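Local coordinates for protein endoglucanase (PDB 1UWW) that hydrolyses internal beta-1,4-glucosidic linkages of cellulose and related glucans, this chain being its family 28 module, which binds non-crystalline cellulose, at residues A[40-45]-A[51-56]; A[45-50]-A[140-145]; A[91-96]-A[105-110]; A[18-23]-A[74-79]. All blocks are in the same frame, centred on the assembly; numbering follows the deposited sequence.

Contact 1: residues A[40-45]-A[51-56]; sequences TALTIE and NALSWE. With CA (calcium ion), chain C.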
# COMPACT_ATOMS: atom_id res chain seq x y z
N THR A 40 13.89 4.50 -18.54
CA THR A 40 15.33 4.29 -18.75
C THR A 40 15.64 2.87 -19.28
O THR A 40 14.82 1.97 -19.22
CB THR A 40 16.15 4.56 -17.39
OG1 THR A 40 15.74 3.67 -16.33
CG2 THR A 40 15.92 5.95 -16.80
N ALA A 41 16.85 2.66 -19.79
CA ALA A 41 17.24 1.36 -20.34
C ALA A 41 17.02 0.20 -19.33
O ALA A 41 17.51 0.24 -18.20
CB ALA A 41 18.71 1.40 -20.74
N LEU A 42 16.30 -0.80 -19.81
CA LEU A 42 16.08 -2.06 -19.09
C LEU A 42 17.05 -3.07 -19.69
O LEU A 42 16.94 -3.42 -20.87
CB LEU A 42 14.67 -2.57 -19.30
CG LEU A 42 13.55 -1.95 -18.49
CD1 LEU A 42 12.18 -2.28 -19.08
CD2 LEU A 42 13.62 -2.43 -17.05
N THR A 43 18.00 -3.51 -18.89
CA THR A 43 19.02 -4.46 -19.34
C THR A 43 19.13 -5.64 -18.39
O THR A 43 18.56 -5.65 -17.29
CB THR A 43 20.39 -3.78 -19.48
OG1 THR A 43 20.81 -3.28 -18.22
CG2 THR A 43 20.33 -2.59 -20.45
N ILE A 44 19.83 -6.67 -18.82
CA ILE A 44 20.06 -7.82 -17.98
C ILE A 44 21.45 -7.69 -17.35
O ILE A 44 22.45 -7.57 -18.07
CB ILE A 44 19.94 -9.12 -18.81
CG1 ILE A 44 18.56 -9.25 -19.51
CG2 ILE A 44 20.20 -10.33 -17.89
CD1 ILE A 44 17.37 -8.96 -18.63
N GLU A 45 21.52 -7.71 -16.03
CA GLU A 45 22.76 -7.48 -15.29
C GLU A 45 22.90 -8.52 -14.16
O GLU A 45 21.91 -9.02 -13.63
CB GLU A 45 22.80 -6.06 -14.71
CG GLU A 45 22.54 -4.94 -15.71
CD GLU A 45 23.64 -4.76 -16.73
OE1 GLU A 45 24.77 -5.30 -16.53
OE2 GLU A 45 23.34 -4.08 -17.75
N ASN A 51 21.63 -13.65 -13.28
CA ASN A 51 21.25 -12.54 -14.13
C ASN A 51 19.85 -12.05 -13.79
O ASN A 51 18.96 -12.84 -13.49
CB ASN A 51 21.34 -12.93 -15.59
CG ASN A 51 22.76 -13.06 -16.06
OD1 ASN A 51 23.59 -12.14 -15.87
ND2 ASN A 51 23.07 -14.19 -16.65
N ALA A 52 19.66 -10.74 -13.85
CA ALA A 52 18.45 -10.08 -13.36
C ALA A 52 18.05 -8.94 -14.30
O ALA A 52 18.89 -8.34 -14.95
CB ALA A 52 18.71 -9.56 -11.99
N LEU A 53 16.77 -8.63 -14.36
CA LEU A 53 16.25 -7.45 -15.06
C LEU A 53 16.67 -6.21 -14.25
O LEU A 53 16.46 -6.17 -13.04
CB LEU A 53 14.74 -7.54 -15.12
CG LEU A 53 14.01 -6.43 -15.88
CD1 LEU A 53 14.33 -6.48 -17.36
CD2 LEU A 53 12.52 -6.50 -15.64
N SER A 54 17.21 -5.18 -14.89
CA SER A 54 17.82 -4.05 -14.19
C SER A 54 17.59 -2.71 -14.87
O SER A 54 17.49 -2.63 -16.09
CB SER A 54 19.32 -4.35 -14.01
OG SER A 54 19.98 -3.42 -13.19
N TRP A 55 17.48 -1.67 -14.05
CA TRP A 55 17.47 -0.29 -14.55
C TRP A 55 18.06 0.58 -13.45
O TRP A 55 18.17 0.17 -12.31
CB TRP A 55 16.05 0.14 -14.96
CG TRP A 55 15.06 0.23 -13.85
CD1 TRP A 55 14.67 1.37 -13.21
CD2 TRP A 55 14.29 -0.84 -13.25
NE1 TRP A 55 13.74 1.07 -12.24
CE2 TRP A 55 13.48 -0.27 -12.26
CE3 TRP A 55 14.23 -2.22 -13.45
CZ2 TRP A 55 12.59 -1.03 -11.48
CZ3 TRP A 55 13.35 -2.97 -12.66
CH2 TRP A 55 12.56 -2.37 -11.69
N GLU A 56 18.40 1.81 -13.79
CA GLU A 56 18.84 2.78 -12.81
C GLU A 56 18.07 4.08 -12.95
O GLU A 56 17.60 4.44 -14.03
CB GLU A 56 20.35 2.99 -12.80
CG GLU A 56 21.04 3.42 -14.03
CD GLU A 56 22.55 3.66 -13.77
OE1 GLU A 56 23.14 3.09 -12.80
OE2 GLU A 56 23.14 4.42 -14.52
CA CA C . 18.30 -14.94 -12.85
O HOH W 1 18.20 2.35 -16.69
O HOH W 2 17.40 -16.92 -11.96

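Contact 2: residues A[45-50]-A[140-145]; sequences EEANGS and NGLYHY. With CA (calcium ion), chain C.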
# COMPACT_ATOMS: atom_id res chain seq x y z
N GLU A 45 21.52 -7.71 -16.03
CA GLU A 45 22.76 -7.48 -15.29
C GLU A 45 22.90 -8.52 -14.16
O GLU A 45 21.91 -9.02 -13.63
CB GLU A 45 22.80 -6.06 -14.71
CG GLU A 45 22.54 -4.94 -15.71
CD GLU A 45 23.64 -4.76 -16.73
OE1 GLU A 45 24.77 -5.30 -16.53
OE2 GLU A 45 23.34 -4.08 -17.75
N GLU A 46 24.13 -8.81 -13.75
CA GLU A 46 24.39 -9.76 -12.68
C GLU A 46 24.06 -9.19 -11.31
O GLU A 46 24.42 -8.05 -10.99
CB GLU A 46 25.86 -10.21 -12.74
CG GLU A 46 26.21 -11.31 -11.73
CD GLU A 46 26.72 -10.78 -10.39
OE1 GLU A 46 27.23 -9.63 -10.34
OE2 GLU A 46 26.64 -11.50 -9.37
N ALA A 47 23.33 -9.95 -10.51
CA ALA A 47 23.08 -9.62 -9.12
C ALA A 47 23.06 -10.92 -8.32
O ALA A 47 22.28 -11.83 -8.62
CB ALA A 47 21.75 -8.90 -8.94
N ASN A 48 23.91 -11.00 -7.31
CA ASN A 48 23.86 -12.12 -6.36
C ASN A 48 24.09 -13.47 -7.04
O ASN A 48 23.52 -14.47 -6.62
CB ASN A 48 22.53 -12.06 -5.59
CG ASN A 48 22.46 -12.99 -4.38
OD1 ASN A 48 23.47 -13.27 -3.72
ND2 ASN A 48 21.24 -13.39 -4.02
N GLY A 49 24.91 -13.47 -8.09
CA GLY A 49 25.28 -14.68 -8.80
C GLY A 49 24.25 -15.21 -9.76
O GLY A 49 24.23 -16.40 -10.13
N SER A 50 23.38 -14.31 -10.22
CA SER A 50 22.42 -14.68 -11.25
C SER A 50 22.12 -13.45 -12.09
O SER A 50 22.31 -12.33 -11.63
CB SER A 50 21.15 -15.22 -10.60
OG SER A 50 20.23 -15.73 -11.57
N ASN A 140 28.45 -6.40 0.06
CA ASN A 140 29.20 -5.39 -0.67
C ASN A 140 28.33 -4.35 -1.40
O ASN A 140 28.56 -4.04 -2.57
CB ASN A 140 30.18 -6.06 -1.65
CG ASN A 140 31.32 -6.80 -0.95
OD1 ASN A 140 32.03 -7.58 -1.58
ND2 ASN A 140 31.50 -6.56 0.34
N GLY A 141 27.37 -3.81 -0.67
CA GLY A 141 26.54 -2.73 -1.15
C GLY A 141 25.33 -3.13 -1.98
O GLY A 141 24.61 -2.25 -2.46
N LEU A 142 25.12 -4.43 -2.17
CA LEU A 142 23.92 -4.92 -2.84
C LEU A 142 22.96 -5.46 -1.79
O LEU A 142 23.28 -6.42 -1.08
CB LEU A 142 24.27 -6.04 -3.80
CG LEU A 142 23.11 -6.49 -4.67
CD1 LEU A 142 22.79 -5.45 -5.72
CD2 LEU A 142 23.49 -7.80 -5.31
N TYR A 143 21.81 -4.83 -1.68
CA TYR A 143 20.80 -5.18 -0.69
C TYR A 143 19.75 -6.10 -1.33
O TYR A 143 19.27 -5.80 -2.40
CB TYR A 143 20.11 -3.91 -0.18
CG TYR A 143 21.04 -2.97 0.54
CD1 TYR A 143 21.76 -2.01 -0.15
CD2 TYR A 143 21.23 -3.05 1.92
CE1 TYR A 143 22.64 -1.15 0.52
CE2 TYR A 143 22.09 -2.19 2.57
CZ TYR A 143 22.78 -1.26 1.86
OH TYR A 143 23.66 -0.40 2.47
N HIS A 144 19.40 -7.19 -0.66
CA HIS A 144 18.51 -8.23 -1.18
C HIS A 144 17.24 -8.31 -0.37
O HIS A 144 17.28 -8.56 0.83
CB HIS A 144 19.24 -9.57 -1.16
CG HIS A 144 18.45 -10.72 -1.70
ND1 HIS A 144 18.91 -12.01 -1.55
CD2 HIS A 144 17.31 -10.80 -2.44
CE1 HIS A 144 18.04 -12.85 -2.12
NE2 HIS A 144 17.08 -12.14 -2.69
N TYR A 145 16.11 -8.10 -1.04
CA TYR A 145 14.79 -8.25 -0.45
C TYR A 145 14.05 -9.39 -1.15
O TYR A 145 14.07 -9.53 -2.36
CB TYR A 145 13.97 -6.96 -0.62
CG TYR A 145 14.60 -5.82 0.09
CD1 TYR A 145 15.58 -5.05 -0.54
CD2 TYR A 145 14.30 -5.54 1.42
CE1 TYR A 145 16.22 -4.01 0.11
CE2 TYR A 145 14.97 -4.50 2.09
CZ TYR A 145 15.90 -3.77 1.42
OH TYR A 145 16.52 -2.74 2.09
CA CA C . 18.30 -14.94 -12.85
O HOH W 2 17.40 -16.92 -11.96

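Contact 3: residues A[91-96]-A[105-110]; sequences FDFYLD and MNINLV. With CA (calcium ion), chain E; CA (calcium ion), chain D.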
# COMPACT_ATOMS: atom_id res chain seq x y z
N PHE A 91 9.39 -12.31 -5.94
CA PHE A 91 10.59 -12.04 -6.71
C PHE A 91 11.71 -11.61 -5.77
O PHE A 91 11.47 -11.12 -4.68
CB PHE A 91 10.38 -11.02 -7.86
CG PHE A 91 9.84 -9.67 -7.46
CD1 PHE A 91 8.46 -9.46 -7.32
CD2 PHE A 91 10.69 -8.58 -7.34
CE1 PHE A 91 7.96 -8.18 -7.03
CE2 PHE A 91 10.20 -7.32 -7.06
CZ PHE A 91 8.84 -7.15 -6.88
N ASP A 92 12.94 -11.81 -6.25
CA ASP A 92 14.11 -11.21 -5.61
C ASP A 92 14.28 -9.79 -6.12
O ASP A 92 14.25 -9.55 -7.32
CB ASP A 92 15.37 -12.03 -5.93
CG ASP A 92 15.30 -13.40 -5.36
OD1 ASP A 92 15.14 -13.56 -4.13
OD2 ASP A 92 15.34 -14.40 -6.11
N PHE A 93 14.40 -8.86 -5.20
CA PHE A 93 14.57 -7.45 -5.54
C PHE A 93 15.85 -6.98 -4.89
O PHE A 93 16.05 -7.19 -3.71
CB PHE A 93 13.41 -6.63 -5.01
CG PHE A 93 13.42 -5.20 -5.48
CD1 PHE A 93 13.54 -4.85 -6.81
CD2 PHE A 93 13.31 -4.17 -4.55
CE1 PHE A 93 13.55 -3.49 -7.21
CE2 PHE A 93 13.30 -2.82 -4.96
CZ PHE A 93 13.43 -2.48 -6.26
N TYR A 94 16.72 -6.37 -5.66
CA TYR A 94 17.99 -5.90 -5.14
C TYR A 94 18.14 -4.42 -5.44
O TYR A 94 17.70 -3.93 -6.49
CB TYR A 94 19.17 -6.61 -5.77
CG TYR A 94 19.11 -8.13 -5.75
CD1 TYR A 94 18.47 -8.83 -6.75
CD2 TYR A 94 19.73 -8.84 -4.76
CE1 TYR A 94 18.43 -10.21 -6.74
CE2 TYR A 94 19.71 -10.23 -4.74
CZ TYR A 94 19.07 -10.88 -5.74
OH TYR A 94 19.04 -12.27 -5.78
N LEU A 95 18.76 -3.73 -4.51
CA LEU A 95 19.11 -2.33 -4.70
C LEU A 95 20.60 -2.16 -4.48
O LEU A 95 21.16 -2.65 -3.50
CB LEU A 95 18.35 -1.43 -3.75
CG LEU A 95 16.83 -1.61 -3.78
CD1 LEU A 95 16.41 -2.53 -2.67
CD2 LEU A 95 16.10 -0.29 -3.67
N ASP A 96 21.23 -1.42 -5.39
CA ASP A 96 22.57 -0.91 -5.18
C ASP A 96 22.50 0.61 -5.26
O ASP A 96 22.62 1.20 -6.34
CB ASP A 96 23.54 -1.46 -6.21
CG ASP A 96 25.00 -1.09 -5.90
OD1 ASP A 96 25.24 -0.23 -5.01
OD2 ASP A 96 25.96 -1.65 -6.48
N MSE A 105 10.15 2.99 -0.08
CA MSE A 105 9.64 2.65 -1.41
C MSE A 105 8.49 1.66 -1.19
O MSE A 105 8.70 0.67 -0.47
CB MSE A 105 10.73 1.98 -2.22
CG MSE A 105 10.31 1.50 -3.60
SE MSE A 105 11.71 0.54 -4.56
CE MSE A 105 12.42 1.91 -5.05
N ASN A 106 7.34 1.89 -1.82
CA ASN A 106 6.17 1.03 -1.76
C ASN A 106 6.04 0.28 -3.06
O ASN A 106 5.87 0.91 -4.13
CB ASN A 106 4.89 1.83 -1.52
CG ASN A 106 4.68 2.26 -0.07
OD1 ASN A 106 3.82 3.14 0.21
ND2 ASN A 106 5.41 1.66 0.83
N ILE A 107 6.05 -1.05 -2.99
CA ILE A 107 5.88 -1.91 -4.16
C ILE A 107 4.44 -2.43 -4.19
O ILE A 107 3.98 -3.04 -3.20
CB ILE A 107 6.90 -3.07 -4.12
CG1 ILE A 107 8.32 -2.50 -4.11
CG2 ILE A 107 6.68 -3.97 -5.31
CD1 ILE A 107 9.38 -3.54 -4.03
N ASN A 108 3.72 -2.19 -5.28
CA ASN A 108 2.37 -2.68 -5.48
C ASN A 108 2.26 -3.53 -6.71
O ASN A 108 3.03 -3.42 -7.65
CB ASN A 108 1.39 -1.51 -5.57
CG ASN A 108 1.11 -0.85 -4.21
OD1 ASN A 108 1.59 0.24 -3.97
ND2 ASN A 108 0.43 -1.58 -3.30
N LEU A 109 1.30 -4.44 -6.67
CA LEU A 109 1.09 -5.42 -7.73
C LEU A 109 -0.34 -5.29 -8.22
O LEU A 109 -1.29 -5.35 -7.44
CB LEU A 109 1.33 -6.80 -7.15
CG LEU A 109 1.07 -8.01 -8.04
CD1 LEU A 109 2.03 -8.07 -9.20
CD2 LEU A 109 1.17 -9.32 -7.23
N VAL A 110 -0.49 -5.15 -9.53
CA VAL A 110 -1.77 -4.91 -10.20
C VAL A 110 -1.90 -5.89 -11.35
O VAL A 110 -0.92 -6.23 -12.01
CB VAL A 110 -1.87 -3.46 -10.73
CG1 VAL A 110 -3.15 -3.23 -11.54
CG2 VAL A 110 -1.76 -2.49 -9.58
CA CA E . 14.34 -15.61 -3.50
CA CA D . 26.41 1.55 -3.89
O HOH W 3 26.63 2.92 -1.78
O HOH W 4 25.48 0.26 -2.10
O HOH W 5 28.36 0.17 -4.00
O HOH W 6 16.07 -15.77 -2.76
O HOH W 7 14.46 -17.86 -2.34

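Contact 4: residues A[18-23]-A[74-79]; sequences LPSVFE and LDFWKS. With CA (calcium ion), chain C.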
# COMPACT_ATOMS: atom_id res chain seq x y z
N LEU A 18 7.13 -17.14 -17.54
CA LEU A 18 6.94 -17.05 -16.11
C LEU A 18 7.03 -18.48 -15.55
O LEU A 18 6.33 -19.36 -16.10
CB LEU A 18 5.59 -16.36 -15.89
CG LEU A 18 5.31 -15.86 -14.49
CD1 LEU A 18 6.11 -14.62 -14.17
CD2 LEU A 18 3.83 -15.65 -14.32
N PRO A 19 7.87 -18.79 -14.54
CA PRO A 19 8.80 -17.87 -13.84
C PRO A 19 9.84 -17.19 -14.73
O PRO A 19 10.41 -17.79 -15.66
CB PRO A 19 9.49 -18.77 -12.81
CG PRO A 19 8.45 -19.87 -12.55
CD PRO A 19 7.86 -20.12 -13.89
N SER A 20 10.12 -15.93 -14.43
CA SER A 20 11.06 -15.12 -15.19
C SER A 20 12.42 -15.13 -14.47
O SER A 20 12.56 -14.62 -13.36
CB SER A 20 10.54 -13.67 -15.35
OG SER A 20 9.19 -13.62 -15.79
N VAL A 21 13.41 -15.76 -15.10
CA VAL A 21 14.74 -15.94 -14.55
C VAL A 21 15.84 -15.15 -15.30
O VAL A 21 16.95 -15.03 -14.80
CB VAL A 21 15.11 -17.43 -14.43
CG1 VAL A 21 14.12 -18.13 -13.51
CG2 VAL A 21 15.15 -18.12 -15.80
N PHE A 22 15.56 -14.65 -16.48
CA PHE A 22 16.47 -13.72 -17.20
C PHE A 22 17.82 -14.34 -17.51
O PHE A 22 18.82 -13.65 -17.49
CB PHE A 22 16.61 -12.38 -16.45
CG PHE A 22 15.27 -11.78 -16.06
CD1 PHE A 22 14.45 -11.21 -17.03
CD2 PHE A 22 14.81 -11.85 -14.74
CE1 PHE A 22 13.22 -10.70 -16.68
CE2 PHE A 22 13.58 -11.35 -14.41
CZ PHE A 22 12.78 -10.76 -15.38
N GLU A 23 17.82 -15.63 -17.87
CA GLU A 23 19.06 -16.34 -18.17
C GLU A 23 19.31 -16.58 -19.66
O GLU A 23 20.30 -17.24 -20.00
CB GLU A 23 19.11 -17.65 -17.40
CG GLU A 23 19.07 -17.50 -15.88
CD GLU A 23 20.17 -16.58 -15.33
OE1 GLU A 23 21.31 -16.52 -15.88
OE2 GLU A 23 19.89 -15.92 -14.30
N LEU A 74 6.77 -1.61 -14.11
CA LEU A 74 7.01 -2.75 -15.00
C LEU A 74 5.69 -3.35 -15.43
O LEU A 74 4.71 -3.28 -14.71
CB LEU A 74 7.82 -3.83 -14.31
CG LEU A 74 9.24 -3.50 -13.94
CD1 LEU A 74 9.86 -4.68 -13.20
CD2 LEU A 74 10.07 -3.25 -15.18
N ASP A 75 5.68 -3.97 -16.59
CA ASP A 75 4.48 -4.56 -17.18
C ASP A 75 4.87 -5.87 -17.85
O ASP A 75 5.89 -5.97 -18.52
CB ASP A 75 3.89 -3.54 -18.16
CG ASP A 75 2.46 -3.77 -18.52
OD1 ASP A 75 1.78 -4.64 -17.95
OD2 ASP A 75 1.95 -3.06 -19.44
N PHE A 76 4.02 -6.88 -17.70
CA PHE A 76 4.23 -8.23 -18.21
C PHE A 76 2.92 -8.76 -18.78
O PHE A 76 2.01 -9.04 -18.03
CB PHE A 76 4.74 -9.13 -17.07
CG PHE A 76 5.00 -10.54 -17.46
CD1 PHE A 76 6.19 -10.91 -18.08
CD2 PHE A 76 4.07 -11.51 -17.19
CE1 PHE A 76 6.43 -12.24 -18.38
CE2 PHE A 76 4.31 -12.83 -17.52
CZ PHE A 76 5.49 -13.19 -18.11
N TRP A 77 2.84 -8.86 -20.10
CA TRP A 77 1.66 -9.38 -20.77
C TRP A 77 1.84 -10.84 -21.13
O TRP A 77 2.83 -11.21 -21.78
CB TRP A 77 1.36 -8.58 -22.05
CG TRP A 77 0.85 -7.17 -21.78
CD1 TRP A 77 1.49 -6.18 -21.10
CD2 TRP A 77 -0.42 -6.62 -22.17
NE1 TRP A 77 0.69 -5.05 -21.04
CE2 TRP A 77 -0.48 -5.30 -21.69
CE3 TRP A 77 -1.52 -7.12 -22.88
CZ2 TRP A 77 -1.57 -4.47 -21.90
CZ3 TRP A 77 -2.61 -6.28 -23.10
CH2 TRP A 77 -2.63 -4.98 -22.61
N LYS A 78 0.89 -11.68 -20.77
CA LYS A 78 0.91 -13.08 -21.15
C LYS A 78 -0.49 -13.64 -21.19
O LYS A 78 -1.29 -13.38 -20.30
CB LYS A 78 1.76 -13.87 -20.15
CG LYS A 78 2.13 -15.26 -20.61
CD LYS A 78 2.90 -16.08 -19.56
CE LYS A 78 2.53 -17.58 -19.61
NZ LYS A 78 1.37 -17.86 -18.72
N SER A 79 -0.78 -14.40 -22.24
CA SER A 79 -1.98 -15.23 -22.27
C SER A 79 -1.91 -16.31 -21.18
O SER A 79 -0.84 -16.72 -20.73
CB SER A 79 -2.17 -15.87 -23.66
OG SER A 79 -1.06 -16.64 -24.05
CA CA C . 18.30 -14.94 -12.85
O HOH W 2 17.40 -16.92 -11.96

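Contact 1: residues A[40-45]-A[51-56]
Thr43 and Ser54 form an antiparallel hydrogen-bonded pair, Glu45 and Ala52 the next. In the first, Thr43 N reaches Ser54 O at 3.0 Å with an N-H...O angle of 162°, while the return bond from Ser54 N to Thr43 O is shorter, 2.8 Å, yet more bent, 134°. Between them Ile44 and Leu53 form a non-hydrogen-bonded pair, and beside it Ile44 CA makes a CA-H...O contact of 3.3 Å with Ala52 O.

Apolar contacts line the side of Ile44 and Leu53. Leu42 runs alongside Trp55, its CD2 lying 3.7 Å from CE3 of the indole, and CD1 of Leu53 is in contact with both Leu42 CD2 and Ile44 CD1. On the other side, the chain of Glu45, bent at chi2 (-69°), lays CG against Ser54 CB at 3.7 Å and brings OE2 back to accept from Thr43 OG1 at 2.7 Å through its anti lone pair. Ser54 OG bonds elsewhere, to Val181 O and Arg180 NH1.

At the Thr40 end a water accepts from Glu56 N, donates to Ala41 O and bonds to Thr40 OG1.

This beta hairpin borders its sheet: strand 43-47 is outermost, and strand 50-58 pairs onward with strand 180-189.

Contact 2: residues A[45-50]-A[140-145]
Leu142 lays its CD2 methyl against the turn at Ala47 and Asn48, 4.2 Å from Ala47 CB and 3.8 Å from Asn48 N. With CG anti to the backbone N (chi1 -173°), the leucine extends from its strand toward the hairpin tip and spans a backbone gap of 7.9 Å between the CA atoms of Ala47 and Leu142.

A polar approach lies beside it. The side chains of Asn48 and His144 cross at about a right angle, with the amide and ring planes 60° apart, and Asn48 ND2 stands 3.7 Å from His144 ND1. No hydrogen bond spans the segments: Asn48 ND2 is bonded to Tyr94 OH, and His144 NE2 to Asp92 OD1. Tyr94, which also stacks on the His144 ring, thus contacts both partners and ties them to strand 88-97.

The turn is fixed from within. Ala47 N donates to Ser50 O at 2.8 Å and Ser50 N to Ala47 O at 3.1 Å, while Glu46 OE2 accepts from Gly49 N at 2.9 Å, 21° out of the carboxylate plane. Beyond it, Ser50 OG binds a calcium ion at 2.4 Å.

Positive phi at Asn48 and Gly49, with the paired Ala47 and Ser50 bonds, marks the type I' turn of a tight two-residue beta hairpin.

Contact 3: residues A[91-96]-A[105-110]
Phe93 meets Met105, a selenomethionine, and Ile107 between the two facing sheets of a beta-sandwich. The strand axes stay 12.2 Å apart and no hydrogen bond crosses, so side chains alone bridge the gap.

Each strand sends alternate residues inward. Phe93 has CG anti to the backbone N (chi1 -172°), which carries its ring out toward the opposite sheet. Its CD2-CE2 side receives both partners: CE2 is 3.7 Å from SE of Met105, and CD2 is 4.0 Å from CD1 of Ile107. Met105 is extended through its first two torsions and bends only at chi3 (-82°). Its selenium lies 4.9 Å from the Phe93 centroid and 73° off the ring normal, an oblique Met-aromatic approach.

Ile107 divides its branches between two rings. CG1 is placed beside the backbone N and carries CD1 to Phe93, whereas CG2 turns toward Phe91. Phe170 of strand 165-173 and Ile128 of strand 120-129 also touch Phe93.

Of the intervening residues of 91-96, which point the other way, Asp92 and Asp96 bind metals. Asp92 OD1 binds one calcium ion at 2.3 Å together with Glu146, and Asp96 OD1 binds another at 2.4 Å, with Pro97 O and three waters.

At the remaining ring, the Ile107 CG2 methyl meets Phe91 at its edge, near the ring plane, 4.2 Å from CZ.

Contact 4: residues A[18-23]-A[74-79]
Phe76 sets its ring against Leu18 and Ser20, both lying to the same side of the ring plane. CB leaves strand 73-77 on the side of the loop 18-23. With CG anti to the backbone N (chi1 -180°) the ring extends away from the strand toward that loop. The backbones stay well apart: the nearest CA atoms, of Leu18 and Lys78, are 8.8 Å from each other. CE1 comes to 4.0 Å from Ser20 OG. CE2, its counterpart across the ring, lies 4.1 Å from Leu18 CB. At the tip, CZ makes the closest approach, 3.9 Å to the same Leu18 CB. Both partners meet the ring obliquely.

The serine hydroxyl is not held by the ring: Ser20 OG is hydrogen-bonded to Val17 O and to Trp30 NE1, which fix it beside the phenyl group.

Here a loop is wedged into the beta-sandwich of the carbohydrate-binding module. Phe76 belongs to the five-stranded sheet and touches Met166 on the adjoining strand, whereas the loop leans on the other sheet, with Leu18 against Phe188 and a backbone bond between Ser20 and Val186. The peptide bond between Leu18 and Pro19 is cis.

Further along the loop, Val21 O and Glu23 OE2 bind one calcium ion, each at 2.4 Å. Ser50, Asn51 and Asp184 complete its protein ligands. On the strand, Phe76 is flanked by Asp75 and Trp77, whose side chains join: NE1 of Trp77 donates to Asp75 OD2 at 2.8 Å, the acceptor lying in the indole plane while the indole N-H meets the carboxylate from above its plane.

Contact 3 is the deepest, its centre about 5 Å from the centre of the chain, and wholly buried; it joins the two sheets through side chains alone. Contact 4 is also buried but lies farther out, setting a loop against one sheet. Contacts 1 and 2 are partly buried and share Glu45 and strand 43-47: the former is a backbone-bonded hairpin, the latter a sparse side-chain touch at its turn. One calcium ion unites contacts 1, 2 and 4, taking ligands from Asn51, Ser50, and Val21 with Glu23. Contacts 2 and 3 meet on neighbouring strands, where Tyr145 N lies 2.8 Å from Phe93 O, a probable hydrogen bond.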